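Local coordinates for phenazine-1-carboxylate N-methyltransferase (Pseudomonas aeruginosa, PDB 2IP2), which transfers a methyl group from S-adenosyl-L-methionine to phenazine-1-carboxylate, giving 5-methyl-phenazine-1-carboxylate on the way to the virulence pigment pyocyanin, at residues L118-L126 and H290-R298. Numbering follows the deposited sequence.
Sequences LSGTPGFEL and HLFMACAGR
Gly120 and Phe292 meet where, within the O-methyltransferase domain, the turn leading into helix 123-128 and the first residues of that helix pack against the C-terminal part of helix 282-295. Gly120, at positive phi just past helix 113-119, sets its carbonyl O at the edge of the Phe292 ring, near the ring plane and 3.5 Å from CE1. The ring gets there because CG stands anti to the backbone N (chi1 166°). Thr121 N donates to Ser119 OG at 3.1 Å, forming an ST turn. Pro122, the N-cap residue, wedges its ring against the C-terminal part of helix 282-295, with CB 3.4 Å from Phe292 O and CG 3.6 Å from Ala296 CB. The bent side chain of Met293 brings SD to 3.7 Å from Gly123 CA, so that the sulfur lies close against the glycine backbone. Phe124 CB rests 3.3 Å from Ala294 O. The Phe124 ring packs among Phe128, Phe132 and Tyr135, while Arg60 of the second subunit packs on Phe292, placing the junction beside the dimer interface. The single hydrogen bond between the segments runs from a first-turn N of one helix to a carbonyl near the C-terminal end of the other: Phe124 N meets Met293 O at 3.0 Å, nearly straight at 164° about the hydrogen.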
loop_
_atom_site.group_PDB
_atom_site.type_symbol
_atom_site.label_atom_id
_atom_site.label_comp_id
_atom_site.label_asym_id
_atom_site.label_seq_id
_atom_site.Cartn_x
_atom_site.Cartn_y
_atom_site.Cartn_z
ATOM N N LEU A 118 -12.366 15.706 3.373
ATOM C CA LEU A 118 -13.136 16.930 3.035
ATOM C C LEU A 118 -14.175 17.226 4.136
ATOM O O LEU A 118 -14.151 18.292 4.774
ATOM C CB LEU A 118 -13.843 16.717 1.700
ATOM C CG LEU A 118 -13.041 16.751 0.373
ATOM C CD1 LEU A 118 -13.898 16.737 -0.886
ATOM C CD2 LEU A 118 -12.101 17.952 0.297
ATOM N N SER A 119 -15.054 16.266 4.396
ATOM C CA SER A 119 -16.221 16.492 5.284
ATOM C C SER A 119 -15.843 16.523 6.790
ATOM O O SER A 119 -16.527 17.124 7.643
ATOM C CB SER A 119 -17.281 15.412 5.022
ATOM O OG SER A 119 -16.835 14.155 5.543
ATOM N N GLY A 120 -14.783 15.809 7.138
ATOM C CA GLY A 120 -14.482 15.590 8.544
ATOM C C GLY A 120 -15.127 14.376 9.197
ATOM O O GLY A 120 -14.834 14.095 10.356
ATOM N N THR A 121 -15.974 13.644 8.464
ATOM C CA THR A 121 -16.571 12.419 8.976
ATOM C C THR A 121 -15.541 11.322 8.704
ATOM O O THR A 121 -15.095 11.178 7.594
ATOM C CB THR A 121 -17.882 12.096 8.235
ATOM O OG1 THR A 121 -18.755 13.225 8.327
ATOM C CG2 THR A 121 -18.583 10.829 8.822
ATOM N N PRO A 122 -15.143 10.568 9.726
ATOM C CA PRO A 122 -14.127 9.503 9.562
ATOM C C PRO A 122 -14.577 8.534 8.461
ATOM O O PRO A 122 -15.760 8.283 8.318
ATOM C CB PRO A 122 -14.120 8.832 10.931
ATOM C CG PRO A 122 -14.455 10.040 11.844
ATOM C CD PRO A 122 -15.590 10.682 11.120
ATOM N N GLY A 123 -13.643 8.064 7.634
ATOM C CA GLY A 123 -13.981 7.060 6.613
ATOM C C GLY A 123 -14.674 5.836 7.182
ATOM O O GLY A 123 -15.588 5.293 6.546
ATOM N N PHE A 124 -14.316 5.456 8.403
ATOM C CA PHE A 124 -15.010 4.300 9.016
ATOM C C PHE A 124 -16.541 4.611 9.083
ATOM O O PHE A 124 -17.376 3.808 8.681
ATOM C CB PHE A 124 -14.504 3.931 10.404
ATOM C CG PHE A 124 -15.152 2.663 10.922
ATOM C CD1 PHE A 124 -16.455 2.701 11.529
ATOM C CD2 PHE A 124 -14.543 1.430 10.704
ATOM C CE1 PHE A 124 -17.100 1.523 11.965
ATOM C CE2 PHE A 124 -15.151 0.228 11.156
ATOM C CZ PHE A 124 -16.469 0.276 11.762
ATOM N N GLU A 125 -16.869 5.784 9.590
ATOM C CA GLU A 125 -18.282 6.196 9.714
ATOM C C GLU A 125 -18.953 6.312 8.335
ATOM O O GLU A 125 -20.134 5.881 8.137
ATOM C CB GLU A 125 -18.350 7.518 10.456
ATOM C CG GLU A 125 -19.863 7.943 10.658
ATOM C CD GLU A 125 -20.054 8.990 11.714
ATOM O OE1 GLU A 125 -19.097 9.316 12.433
ATOM O OE2 GLU A 125 -21.200 9.450 11.828
ATOM N N LEU A 126 -18.236 6.901 7.350
ATOM C CA LEU A 126 -18.791 6.912 5.993
ATOM C C LEU A 126 -19.097 5.516 5.461
ATOM O O LEU A 126 -20.167 5.292 4.878
ATOM C CB LEU A 126 -17.919 7.704 5.025
ATOM C CG LEU A 126 -17.822 9.215 5.344
ATOM C CD1 LEU A 126 -16.731 9.786 4.408
ATOM C CD2 LEU A 126 -19.162 9.971 5.116
ATOM N N HIS A 290 -4.439 7.814 9.920
ATOM C CA HIS A 290 -5.262 6.635 10.156
ATOM C C HIS A 290 -6.191 6.819 11.370
ATOM O O HIS A 290 -7.382 6.414 11.339
ATOM C CB HIS A 290 -4.367 5.426 10.399
ATOM C CG HIS A 290 -5.138 4.201 10.804
ATOM N ND1 HIS A 290 -6.103 3.627 9.986
ATOM C CD2 HIS A 290 -5.100 3.450 11.936
ATOM C CE1 HIS A 290 -6.591 2.549 10.587
ATOM N NE2 HIS A 290 -6.009 2.424 11.772
ATOM N N LEU A 291 -5.675 7.441 12.438
ATOM C CA LEU A 291 -6.501 7.695 13.639
ATOM C C LEU A 291 -7.733 8.554 13.325
ATOM O O LEU A 291 -8.839 8.282 13.827
ATOM C CB LEU A 291 -5.639 8.303 14.770
ATOM C CG LEU A 291 -6.267 8.421 16.165
ATOM C CD1 LEU A 291 -6.989 7.127 16.545
ATOM C CD2 LEU A 291 -5.189 8.680 17.187
ATOM N N PHE A 292 -7.553 9.575 12.477
ATOM C CA PHE A 292 -8.656 10.318 11.959
ATOM C C PHE A 292 -9.602 9.404 11.148
ATOM O O PHE A 292 -10.829 9.413 11.347
ATOM C CB PHE A 292 -8.207 11.509 11.060
ATOM C CG PHE A 292 -9.358 12.052 10.260
ATOM C CD1 PHE A 292 -10.343 12.836 10.896
ATOM C CD2 PHE A 292 -9.543 11.658 8.899
ATOM C CE1 PHE A 292 -11.481 13.249 10.174
ATOM C CE2 PHE A 292 -10.639 12.074 8.167
ATOM C CZ PHE A 292 -11.636 12.880 8.808
ATOM N N MET A 293 -9.009 8.616 10.237
ATOM C CA MET A 293 -9.821 7.825 9.270
ATOM C C MET A 293 -10.671 6.819 10.046
ATOM O O MET A 293 -11.809 6.541 9.652
ATOM C CB MET A 293 -8.936 7.116 8.249
ATOM C CG MET A 293 -9.683 6.558 6.962
ATOM S SD MET A 293 -10.399 7.972 6.104
ATOM C CE MET A 293 -8.981 9.012 5.671
ATOM N N ALA A 294 -10.149 6.338 11.182
ATOM C CA ALA A 294 -10.860 5.312 11.953
ATOM C C ALA A 294 -11.923 5.915 12.891
ATOM O O ALA A 294 -13.031 5.454 12.941
ATOM C CB ALA A 294 -9.914 4.493 12.746
ATOM N N CYS A 295 -11.573 6.980 13.605
ATOM C CA CYS A 295 -12.463 7.437 14.666
ATOM C C CYS A 295 -12.303 8.911 15.034
ATOM O O CYS A 295 -12.658 9.303 16.186
ATOM C CB CYS A 295 -12.181 6.613 15.910
ATOM S SG CYS A 295 -10.534 6.852 16.592
ATOM N N ALA A 296 -11.777 9.714 14.115
ATOM C CA ALA A 296 -11.600 11.177 14.326
ATOM C C ALA A 296 -10.721 11.470 15.537
ATOM O O ALA A 296 -10.857 12.520 16.173
ATOM C CB ALA A 296 -13.008 11.916 14.494
ATOM N N GLY A 297 -9.828 10.569 15.877
ATOM C CA GLY A 297 -8.887 10.879 16.924
ATOM C C GLY A 297 -7.749 11.668 16.321
ATOM O O GLY A 297 -7.698 11.849 15.088
ATOM N N ARG A 298 -6.834 12.122 17.177
ATOM C CA ARG A 298 -5.550 12.656 16.703
ATOM C C ARG A 298 -4.430 12.461 17.730
ATOM O O ARG A 298 -4.708 12.265 18.904
ATOM C CB ARG A 298 -5.642 14.140 16.321
ATOM C CG ARG A 298 -5.741 15.141 17.477
ATOM C CD ARG A 298 -7.186 15.352 17.927
ATOM N NE ARG A 298 -8.180 15.368 16.834
ATOM C CZ ARG A 298 -8.700 16.469 16.274
ATOM N NH1 ARG A 298 -8.333 17.683 16.674
ATOM N NH2 ARG A 298 -9.599 16.360 15.299
#